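Local coordinates for fibronectin type-III domain-containing protein (PDB 7JGU) that is of unknown function but includes this fibronectin type III-like domain, whose natural form resists extreme heat partly through surface salt bridges, at residues E13-P16 and H20-L23; L24-T29 and K33-Y38; F47-S50 and E55-V58; T59-S62 and K66-F69; A70-A73 and P79-F82. All coordinates share one frame; numbering follows the deposited sequence.

Contact 1: E13-P16 and H20-L23. Unlike the reference sequence in segment 20-23: Leu23 (reference Arg).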
# COMPACT_ATOMS: atom_id res chain seq x y z
N GLU A 13 -3.28 -2.52 -8.18
CA GLU A 13 -3.40 -2.99 -9.55
C GLU A 13 -3.45 -4.50 -9.59
O GLU A 13 -2.80 -5.19 -8.80
CB GLU A 13 -2.23 -2.48 -10.41
CG GLU A 13 -2.23 -0.96 -10.62
CD GLU A 13 -0.90 -0.44 -11.10
OE1 GLU A 13 -0.06 -1.27 -11.52
OE2 GLU A 13 -0.68 0.79 -11.06
N SER A 14 -4.23 -5.01 -10.54
CA SER A 14 -4.31 -6.44 -10.76
C SER A 14 -3.06 -6.91 -11.49
O SER A 14 -2.37 -6.13 -12.17
CB SER A 14 -5.53 -6.76 -11.62
OG SER A 14 -5.36 -6.26 -12.93
N ILE A 15 -2.76 -8.18 -11.33
CA ILE A 15 -1.69 -8.86 -12.05
C ILE A 15 -2.38 -9.82 -13.00
O ILE A 15 -3.27 -10.57 -12.57
CB ILE A 15 -0.76 -9.60 -11.07
CG1 ILE A 15 0.02 -8.57 -10.24
CG2 ILE A 15 0.20 -10.50 -11.78
CD1 ILE A 15 0.10 -8.91 -8.78
N PRO A 16 -2.01 -9.85 -14.28
CA PRO A 16 -2.85 -10.54 -15.27
C PRO A 16 -3.01 -12.03 -14.97
O PRO A 16 -2.02 -12.76 -14.82
CB PRO A 16 -2.12 -10.29 -16.59
CG PRO A 16 -0.74 -9.80 -16.21
CD PRO A 16 -0.88 -9.13 -14.89
N HIS A 20 -4.57 -14.07 -6.62
CA HIS A 20 -4.03 -14.22 -5.28
C HIS A 20 -3.03 -13.13 -4.93
O HIS A 20 -2.39 -13.20 -3.88
CB HIS A 20 -3.36 -15.57 -5.15
CG HIS A 20 -4.32 -16.71 -5.16
ND1 HIS A 20 -4.73 -17.33 -6.32
CD2 HIS A 20 -5.00 -17.32 -4.16
CE1 HIS A 20 -5.59 -18.29 -6.02
NE2 HIS A 20 -5.77 -18.30 -4.71
N THR A 21 -2.87 -12.13 -5.79
CA THR A 21 -1.82 -11.14 -5.62
C THR A 21 -2.36 -9.82 -6.11
O THR A 21 -3.12 -9.76 -7.08
CB THR A 21 -0.60 -11.50 -6.50
OG1 THR A 21 -0.28 -12.89 -6.35
CG2 THR A 21 0.59 -10.65 -6.14
N LEU A 22 -1.92 -8.74 -5.46
CA LEU A 22 -2.16 -7.39 -5.93
C LEU A 22 -0.85 -6.62 -5.92
O LEU A 22 -0.00 -6.85 -5.06
CB LEU A 22 -3.19 -6.66 -5.05
CG LEU A 22 -4.62 -7.19 -5.18
CD1 LEU A 22 -5.51 -6.60 -4.09
CD2 LEU A 22 -5.18 -6.89 -6.56
N LEU A 23 -0.70 -5.70 -6.87
CA LEU A 23 0.48 -4.86 -6.98
C LEU A 23 0.12 -3.46 -6.54
O LEU A 23 -0.73 -2.80 -7.14
CB LEU A 23 0.99 -4.86 -8.41
CG LEU A 23 2.18 -3.92 -8.66
CD1 LEU A 23 3.36 -4.26 -7.78
CD2 LEU A 23 2.60 -4.01 -10.11
O HOH W 1 -4.31 -9.52 -9.47
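Glu13 and Leu23 face each other as a hydrogen-bonded antiparallel pair, and two backbone bonds tie them together. Glu13 N reaches Leu23 O at 2.8 Å, and Leu23 N returns to Glu13 O at 2.9 Å, the latter almost straight at 175° and in the carbonyl plane. Past this pair the strands of the 11-15 and 21-25 hairpin splay, and a water takes over: it accepts from Ile15 N at 2.8 Å and lies 2.7 Å from Thr21 O, probably as donor, bridging the backbones where they part.

The apolar part centres on Ile15, whose CD1 leans over the neighbouring strand and comes within 4.2 Å of Leu23 CB. It also approaches the CG2 methyl of Thr21, though too closely in the model for the exact spacing to be trusted. The hydroxyl of Thr21 is engaged by Asn18 in the turn. From the other face of the sheet, Leu22 CD2 tucks under Glu13 O at 3.7 Å, while the rest of that side chain goes into the core against Phe69.

Leu23 CG is anti to the backbone N (chi1 176°), which lays the leucine alongside Glu13, with Glu13 OE1 4.1 Å from Leu23 CD2. Leu23 replaces an arginine of the reference sequence; it offers this surface carboxylate a methyl group but no opposite charge, consistent with the loss of a possible surface salt bridge.

Contact 2: L24-T29 and K33-Y38. Unlike the reference sequence in segment 24-29: Thr25 (reference Arg).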
# COMPACT_ATOMS: atom_id res chain seq x y z
N LEU A 24 0.72 -3.04 -5.45
CA LEU A 24 0.55 -1.68 -4.97
C LEU A 24 1.67 -0.80 -5.53
O LEU A 24 2.82 -1.21 -5.56
CB LEU A 24 0.66 -1.67 -3.45
CG LEU A 24 -0.58 -2.11 -2.68
CD1 LEU A 24 -1.11 -3.45 -3.14
CD2 LEU A 24 -0.29 -2.12 -1.19
N THR A 25 1.32 0.41 -5.94
CA THR A 25 2.33 1.34 -6.40
C THR A 25 1.94 2.74 -5.97
O THR A 25 0.77 3.04 -5.71
CB THR A 25 2.53 1.29 -7.91
OG1 THR A 25 3.75 1.98 -8.23
CG2 THR A 25 1.40 1.97 -8.62
N TRP A 26 2.94 3.61 -5.88
CA TRP A 26 2.72 4.97 -5.43
C TRP A 26 3.85 5.85 -5.96
O TRP A 26 4.87 5.37 -6.45
CB TRP A 26 2.63 5.06 -3.89
CG TRP A 26 3.80 4.44 -3.22
CD1 TRP A 26 4.98 5.05 -2.89
CD2 TRP A 26 3.95 3.07 -2.81
NE1 TRP A 26 5.82 4.16 -2.32
CE2 TRP A 26 5.22 2.94 -2.24
CE3 TRP A 26 3.12 1.95 -2.88
CZ2 TRP A 26 5.70 1.74 -1.76
CZ3 TRP A 26 3.59 0.77 -2.38
CH2 TRP A 26 4.87 0.66 -1.84
N SER A 27 3.66 7.15 -5.81
CA SER A 27 4.64 8.08 -6.35
C SER A 27 5.83 8.24 -5.40
O SER A 27 5.73 8.05 -4.19
CB SER A 27 4.00 9.44 -6.56
OG SER A 27 3.66 10.01 -5.31
N GLU A 28 6.96 8.65 -5.97
CA GLU A 28 8.09 9.07 -5.16
C GLU A 28 7.63 10.24 -4.31
O GLU A 28 6.89 11.11 -4.78
CB GLU A 28 9.22 9.49 -6.08
CG GLU A 28 10.52 9.70 -5.35
CD GLU A 28 11.71 9.87 -6.28
OE1 GLU A 28 12.81 10.10 -5.76
OE2 GLU A 28 11.54 9.77 -7.51
N THR A 29 8.05 10.27 -3.06
CA THR A 29 7.51 11.17 -2.05
C THR A 29 8.63 11.97 -1.40
O THR A 29 9.59 11.41 -0.90
CB THR A 29 6.75 10.34 -1.02
OG1 THR A 29 5.71 9.59 -1.66
CG2 THR A 29 6.15 11.20 0.04
N LYS A 33 12.09 8.22 3.53
CA LYS A 33 13.15 7.22 3.59
C LYS A 33 12.62 5.81 3.39
O LYS A 33 13.35 4.95 2.91
CB LYS A 33 13.87 7.30 4.94
CG LYS A 33 14.59 8.60 5.18
CD LYS A 33 15.74 8.77 4.21
CE LYS A 33 16.49 10.06 4.46
NZ LYS A 33 17.48 9.89 5.55
N TYR A 34 11.36 5.56 3.75
CA TYR A 34 10.72 4.30 3.44
C TYR A 34 9.22 4.51 3.52
O TYR A 34 8.74 5.59 3.87
CB TYR A 34 11.20 3.16 4.33
CG TYR A 34 10.81 3.21 5.78
CD1 TYR A 34 11.60 3.87 6.71
CD2 TYR A 34 9.70 2.54 6.25
CE1 TYR A 34 11.28 3.87 8.05
CE2 TYR A 34 9.37 2.53 7.58
CZ TYR A 34 10.16 3.20 8.47
OH TYR A 34 9.81 3.17 9.81
N TYR A 35 8.49 3.46 3.16
CA TYR A 35 7.04 3.44 3.14
C TYR A 35 6.57 2.22 3.91
O TYR A 35 7.25 1.19 3.91
CB TYR A 35 6.52 3.37 1.70
CG TYR A 35 7.05 4.46 0.81
CD1 TYR A 35 8.25 4.30 0.13
CD2 TYR A 35 6.38 5.65 0.68
CE1 TYR A 35 8.76 5.32 -0.68
CE2 TYR A 35 6.88 6.67 -0.13
CZ TYR A 35 8.06 6.50 -0.80
OH TYR A 35 8.57 7.51 -1.60
N GLU A 36 5.41 2.34 4.54
CA GLU A 36 4.82 1.24 5.28
C GLU A 36 3.39 1.04 4.82
O GLU A 36 2.64 2.00 4.66
CB GLU A 36 4.86 1.50 6.79
CG GLU A 36 4.68 0.26 7.64
CD GLU A 36 5.17 0.41 9.06
OE1 GLU A 36 5.83 1.43 9.38
OE2 GLU A 36 4.91 -0.50 9.86
N ILE A 37 3.04 -0.22 4.59
CA ILE A 37 1.75 -0.61 4.06
C ILE A 37 1.00 -1.41 5.11
O ILE A 37 1.56 -2.32 5.73
CB ILE A 37 1.96 -1.50 2.82
CG1 ILE A 37 2.84 -0.80 1.79
CG2 ILE A 37 0.62 -1.96 2.27
CD1 ILE A 37 3.43 -1.77 0.78
N TYR A 38 -0.29 -1.13 5.20
CA TYR A 38 -1.22 -1.81 6.10
C TYR A 38 -2.41 -2.31 5.31
O TYR A 38 -2.84 -1.69 4.34
CB TYR A 38 -1.72 -0.86 7.18
CG TYR A 38 -0.62 -0.29 8.03
CD1 TYR A 38 0.12 0.80 7.59
CD2 TYR A 38 -0.31 -0.84 9.26
CE1 TYR A 38 1.14 1.32 8.35
CE2 TYR A 38 0.71 -0.32 10.04
CZ TYR A 38 1.43 0.76 9.58
OH TYR A 38 2.43 1.31 10.33
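Tyr35 reaches from strand 34-41 toward Trp26, and its atoms meet the 24-29 segment all the way from CB to the hydroxyl. CB starts beside the six-membered part of the indole, 3.9 Å from Trp26 CZ2. Next comes the ring, and here Trp26 NE1 sits 3.2 Å above the ring plane of Tyr35, directly over its centre. The pair is edge-to-face, the indole presenting its nitrogen edge to the phenol face with the planes at 53°. Trp26 gets there because its CG stands between the backbone N and the carbonyl carbon (chi1 54°), which swings the indole inward from just beyond the strand's end.

This is the core of the fibronectin type III sandwich: 21-25 belongs to the three-stranded sheet, 34-41 to the four-stranded one, and the tryptophan just after the second strand is a family hallmark. Leu71 packs on the same indole.

Further out, Tyr35 CE2 meets Thr29 OG1 at 3.5 Å, at the ring's edge. The hydroxyl then ends on Thr29, whose N donates a weak, bent bond to Tyr35 OH (3.2 Å, 128°). Thr29 OG1 is itself turned back to Ser27 O, at 3.0 Å from above the carbonyl plane. Deeper between the sheets, Ile37 CD1 lies 3.9 Å from Trp26 CH2, and Ile37 CG2 meets Leu24 CD2 tip to tip at 3.6 Å.

Contact 3: F47-S50 and E55-V58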
# COMPACT_ATOMS: atom_id res chain seq x y z
N PHE A 47 -0.43 -4.42 9.87
CA PHE A 47 0.82 -4.29 9.14
C PHE A 47 0.99 -5.36 8.08
O PHE A 47 0.77 -6.54 8.34
CB PHE A 47 1.98 -4.39 10.13
CG PHE A 47 3.32 -4.47 9.46
CD1 PHE A 47 3.95 -3.32 9.01
CD2 PHE A 47 3.94 -5.70 9.25
CE1 PHE A 47 5.18 -3.39 8.39
CE2 PHE A 47 5.16 -5.77 8.60
CZ PHE A 47 5.79 -4.62 8.19
N ILE A 48 1.43 -4.94 6.90
CA ILE A 48 1.78 -5.83 5.81
C ILE A 48 3.28 -5.83 5.52
O ILE A 48 3.91 -6.89 5.49
CB ILE A 48 0.98 -5.50 4.53
CG1 ILE A 48 -0.51 -5.76 4.75
CG2 ILE A 48 1.51 -6.32 3.36
CD1 ILE A 48 -0.89 -7.24 4.81
N ALA A 49 3.87 -4.65 5.30
CA ALA A 49 5.26 -4.61 4.87
C ALA A 49 5.79 -3.19 4.96
O ALA A 49 5.02 -2.22 4.98
CB ALA A 49 5.44 -5.10 3.44
N SER A 50 7.12 -3.08 5.00
CA SER A 50 7.83 -1.82 4.83
C SER A 50 8.75 -1.96 3.62
O SER A 50 9.32 -3.01 3.39
CB SER A 50 8.69 -1.49 6.06
OG SER A 50 7.89 -1.37 7.21
N GLU A 55 6.82 0.28 -5.19
CA GLU A 55 5.80 -0.71 -5.47
C GLU A 55 6.00 -1.90 -4.54
O GLU A 55 7.09 -2.09 -3.99
CB GLU A 55 5.84 -1.18 -6.92
CG GLU A 55 7.09 -1.96 -7.29
CD GLU A 55 7.00 -2.62 -8.67
OE1 GLU A 55 6.13 -2.22 -9.48
OE2 GLU A 55 7.79 -3.54 -8.94
N TYR A 56 4.95 -2.70 -4.40
CA TYR A 56 5.04 -3.86 -3.52
C TYR A 56 3.97 -4.87 -3.92
O TYR A 56 2.81 -4.49 -4.08
CB TYR A 56 4.84 -3.46 -2.04
CG TYR A 56 5.28 -4.54 -1.08
CD1 TYR A 56 6.60 -4.63 -0.66
CD2 TYR A 56 4.39 -5.48 -0.61
CE1 TYR A 56 7.03 -5.61 0.20
CE2 TYR A 56 4.81 -6.50 0.24
CZ TYR A 56 6.14 -6.55 0.64
OH TYR A 56 6.56 -7.55 1.48
N TYR A 57 4.36 -6.12 -4.06
CA TYR A 57 3.42 -7.20 -4.35
C TYR A 57 2.89 -7.78 -3.05
O TYR A 57 3.67 -8.26 -2.22
CB TYR A 57 4.11 -8.31 -5.13
CG TYR A 57 4.36 -8.00 -6.57
CD1 TYR A 57 3.41 -8.26 -7.54
CD2 TYR A 57 5.57 -7.46 -6.97
CE1 TYR A 57 3.65 -7.99 -8.86
CE2 TYR A 57 5.83 -7.19 -8.28
CZ TYR A 57 4.86 -7.46 -9.23
OH TYR A 57 5.10 -7.19 -10.55
N VAL A 58 1.58 -7.69 -2.84
CA VAL A 58 0.93 -8.32 -1.70
C VAL A 58 0.42 -9.67 -2.17
O VAL A 58 -0.41 -9.74 -3.08
CB VAL A 58 -0.18 -7.44 -1.12
CG1 VAL A 58 -0.85 -8.13 0.05
CG2 VAL A 58 0.38 -6.08 -0.72
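One flank of the beta sandwich is closed here, where Ala49 and Ile48 on strand 44-51 meet Tyr56 and Val58 on strand 55-58. Each strand is the outermost of its own sheet, so they touch through side chains across the interior. The methyl of Ala49 lies over one face of the Tyr56 ring, at the hydroxyl end: Ala49 CB is 3.2 Å from Tyr56 CZ and 3.3 Å from Tyr56 OH, a tight fit. It spans the two neighbouring ring carbons almost evenly, 3.5 Å from Tyr56 CE2 and 3.6 Å from CE1. Tyr56 extends this far because its CG is anti to the backbone N (chi1 -165°), carrying the phenol straight across the gap.

A classic beta bulge sets the other partner: Ile48 and Ala49 both face Ile37, so that two consecutive side chains look inward. With a serine in place of Tyr56, the methyl of Ala49 would probably lose the ring it rests on, leaving a gap at this flank. Beside the ring Ile48, which has two conformers, brings CG2 in the one described here to 4.2 Å from Val58 CG2. Ile37, on strand 34-41 of the opposing sheet, also packs on Tyr56.

Contact 4: T59-S62 and K66-F69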
# COMPACT_ATOMS: atom_id res chain seq x y z
N THR A 59 0.91 -10.71 -1.54
CA THR A 59 0.68 -12.07 -2.01
C THR A 59 -0.22 -12.82 -1.03
O THR A 59 -0.57 -12.32 0.04
CB THR A 59 2.01 -12.82 -2.12
OG1 THR A 59 2.64 -12.84 -0.83
CG2 THR A 59 2.92 -12.16 -3.13
N ASN A 60 -0.58 -14.03 -1.44
CA ASN A 60 -1.39 -14.94 -0.62
C ASN A 60 -2.73 -14.32 -0.24
O ASN A 60 -3.24 -14.53 0.87
CB ASN A 60 -0.61 -15.44 0.59
CG ASN A 60 0.60 -16.26 0.18
OD1 ASN A 60 0.55 -17.02 -0.79
ND2 ASN A 60 1.70 -16.09 0.90
N LEU A 61 -3.33 -13.61 -1.18
CA LEU A 61 -4.66 -13.06 -1.02
C LEU A 61 -5.71 -14.06 -1.49
O LEU A 61 -5.41 -15.02 -2.20
CB LEU A 61 -4.78 -11.76 -1.82
CG LEU A 61 -3.83 -10.65 -1.36
CD1 LEU A 61 -4.00 -9.44 -2.25
CD2 LEU A 61 -4.04 -10.28 0.09
N SER A 62 -6.94 -13.82 -1.08
CA SER A 62 -8.05 -14.67 -1.49
C SER A 62 -8.69 -14.14 -2.77
O SER A 62 -8.79 -12.92 -2.96
CB SER A 62 -9.12 -14.68 -0.39
OG SER A 62 -8.63 -15.33 0.77
N LYS A 66 -12.43 -7.77 -2.25
CA LYS A 66 -12.03 -6.37 -2.29
C LYS A 66 -11.08 -6.12 -1.14
O LYS A 66 -11.41 -6.37 0.03
CB LYS A 66 -13.26 -5.47 -2.18
CG LYS A 66 -12.90 -3.99 -2.22
CD LYS A 66 -14.11 -3.13 -1.93
CE LYS A 66 -13.79 -1.66 -2.06
NZ LYS A 66 -13.70 -1.24 -3.49
N TYR A 67 -9.90 -5.61 -1.46
CA TYR A 67 -8.88 -5.30 -0.48
C TYR A 67 -8.64 -3.80 -0.48
O TYR A 67 -8.51 -3.18 -1.53
CB TYR A 67 -7.58 -6.02 -0.80
CG TYR A 67 -7.64 -7.50 -0.49
CD1 TYR A 67 -7.48 -7.96 0.81
CD2 TYR A 67 -7.88 -8.42 -1.48
CE1 TYR A 67 -7.53 -9.30 1.10
CE2 TYR A 67 -7.94 -9.76 -1.19
CZ TYR A 67 -7.77 -10.20 0.09
OH TYR A 67 -7.84 -11.55 0.37
N THR A 68 -8.53 -3.25 0.71
CA THR A 68 -8.18 -1.86 0.91
C THR A 68 -6.89 -1.81 1.70
O THR A 68 -6.74 -2.52 2.69
CB THR A 68 -9.29 -1.11 1.63
OG1 THR A 68 -10.51 -1.21 0.87
CG2 THR A 68 -8.94 0.36 1.80
N PHE A 69 -5.99 -0.93 1.26
CA PHE A 69 -4.68 -0.77 1.88
C PHE A 69 -4.48 0.67 2.29
O PHE A 69 -5.01 1.58 1.69
CB PHE A 69 -3.56 -1.20 0.93
CG PHE A 69 -3.66 -2.63 0.49
CD1 PHE A 69 -3.13 -3.63 1.27
CD2 PHE A 69 -4.34 -2.97 -0.67
CE1 PHE A 69 -3.25 -4.96 0.89
CE2 PHE A 69 -4.45 -4.30 -1.05
CZ PHE A 69 -3.90 -5.28 -0.28
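Leu61 packs its branched end over one face of the Tyr67 ring, and this is the tight half of the contact. Its CD2 methyl sits over the face, 3.9 Å from the centroid of the Tyr67 ring and 21° off the normal, a CH-pi contact displaced toward the hydroxyl end, where Leu61 CD2 is 3.7 Å from Tyr67 CZ. Leu61 CD1 lies over the CD2-CE2 side of the same face, 4.1 Å from Tyr67 CD2, while Leu61 CB covers the phenol end, 3.8 Å from Tyr67 OH. Leu22 of strand 21-25 packs on both side chains from the core.

Tyr67 CG lies beside the backbone N (chi1 -74°), which aims the phenol at the 59-62 loop. The hydroxyl is gripped as firmly: Ser62 N donates to Tyr67 OH at 2.8 Å, nearly straight at 165°. A strand tyrosine with its hydroxyl bonded to the backbone five residues earlier is the tyrosine corner of Greek-key sandwiches, and the sequence Leu-x-Pro-x-x-x-Tyr here matches the version known from fibronectin type III domains. It pins the connection between strands 55-58 and 66-75, which crosses from one sheet to the other. A phenylalanine in place of Tyr67 would keep the ring under Leu61 but would probably leave Ser62 N without its acceptor and the loop less firmly anchored.

Toward solvent the packing thins. Ser62 is exposed, its CB only brushing Tyr67 OH at 3.5 Å. Ser62 O lies at the edge of the ring, 3.7 Å from Tyr67 CE2, and takes a hydrogen bond from Thr89 OG1.

Contact 5: A70-A73 and P79-F82. Unlike the reference sequence in segment 70-73: Ile72 (reference Arg).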
# COMPACT_ATOMS: atom_id res chain seq x y z
N ALA A 70 -3.66 0.86 3.32
CA ALA A 70 -3.25 2.17 3.80
C ALA A 70 -1.74 2.27 3.68
O ALA A 70 -1.02 1.30 3.91
CB ALA A 70 -3.68 2.41 5.24
N LEU A 71 -1.26 3.44 3.30
CA LEU A 71 0.14 3.69 3.03
C LEU A 71 0.57 4.95 3.75
O LEU A 71 -0.18 5.93 3.79
CB LEU A 71 0.30 3.91 1.53
CG LEU A 71 1.67 4.28 0.99
CD1 LEU A 71 2.63 3.11 1.04
CD2 LEU A 71 1.52 4.78 -0.44
N ILE A 72 1.77 4.91 4.33
CA ILE A 72 2.44 6.08 4.87
C ILE A 72 3.85 6.15 4.33
O ILE A 72 4.46 5.13 3.98
CB ILE A 72 2.49 6.12 6.40
CG1 ILE A 72 2.82 4.74 6.98
CG2 ILE A 72 1.18 6.60 6.93
CD1 ILE A 72 3.32 4.78 8.42
N ALA A 73 4.39 7.37 4.31
CA ALA A 73 5.81 7.59 4.08
C ALA A 73 6.43 7.95 5.43
O ALA A 73 5.79 8.61 6.25
CB ALA A 73 6.02 8.74 3.11
N PRO A 79 6.15 10.02 10.51
CA PRO A 79 5.41 9.59 9.32
C PRO A 79 4.59 10.71 8.72
O PRO A 79 4.25 11.69 9.39
CB PRO A 79 4.49 8.51 9.90
CG PRO A 79 4.17 9.03 11.29
CD PRO A 79 5.40 9.78 11.75
N SER A 80 4.25 10.56 7.45
CA SER A 80 3.22 11.37 6.82
C SER A 80 1.84 10.93 7.32
O SER A 80 1.71 9.99 8.09
CB SER A 80 3.26 11.14 5.31
OG SER A 80 2.82 9.81 4.98
N ASN A 81 0.79 11.61 6.85
CA ASN A 81 -0.55 11.08 7.02
C ASN A 81 -0.76 9.82 6.16
O ASN A 81 -0.00 9.55 5.22
CB ASN A 81 -1.61 12.12 6.65
CG ASN A 81 -1.80 13.17 7.73
OD1 ASN A 81 -1.11 13.16 8.76
ND2 ASN A 81 -2.74 14.08 7.51
N PHE A 82 -1.80 9.06 6.49
CA PHE A 82 -2.15 7.86 5.75
C PHE A 82 -2.97 8.19 4.50
O PHE A 82 -3.81 9.09 4.50
CB PHE A 82 -3.05 6.98 6.61
CG PHE A 82 -2.35 6.25 7.70
CD1 PHE A 82 -1.70 5.05 7.45
CD2 PHE A 82 -2.35 6.74 8.99
CE1 PHE A 82 -1.05 4.37 8.47
CE2 PHE A 82 -1.72 6.06 10.00
CZ PHE A 82 -1.07 4.87 9.74
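The CG2 methyl of Ile72 is the bump that fills this contact, pressed onto the face of the Phe82 ring. It lies 3.6 Å from the ring centroid, 22° off the normal, and is displaced toward the rim, where Ile72 CG2 comes to 3.3 Å from Phe82 CD1. Ala70 CB adds a second, shallower bump, touching the ring obliquely at 4.0 Å from that same Phe82 CD1. At the other end of the isoleucine, CD1 runs alongside the proline ring, 4.2 Å from Pro79 CB. Ile72 replaces an arginine of the reference sequence and is modelled in two conformers, one of them described here.

Between ring and proline the chain of 79-82 bows away from strand 66-75, and Ser80 fills the bow. With OG set between its backbone N and carbonyl carbon (chi1 69°), the hydroxyl takes Ala73 N at 3.0 Å, nearly straight at 171°, and hands its own proton to Asn81 O at 2.8 Å. It therefore stands where a neighbouring carbonyl would stand in a regular sheet. Ser80 N meanwhile bonds to Ala73 O at 2.8 Å, and Leu71 O makes a CA-H...O contact with Phe82 CA at 3.4 Å.

The contact joins strands 66-75 and 78-88, hairpin neighbours in the four-stranded sheet. On the far side of 66-75, strand 34-41 bonds to Ala70 and Ile72; Tyr45 meets the Phe82 ring edge-to-face, and Leu71 turns into the core against Trp26.

Contact 2 is the core of the sandwich, joining the two sheets through aromatic and aliphatic side chains. Contact 3 also spans the sheets, but at a partly buried flank; 24-29 bonds to 55-58, and 33-38 to 47-50. Contacts 1 and 5 are hairpins, one in each sheet, about 22 Å apart between centres, on opposite sides of the chain's centre: the first is a surface pairing, the second a buried one in which a serine hydroxyl mends a break in the pairing. Contact 4, on strand 66-75 like contact 5, is a surface corner held by one phenol bond and a leucine on the ring, and joined to contact 1 by Leu22 and a backbone bond of His20 with Leu61.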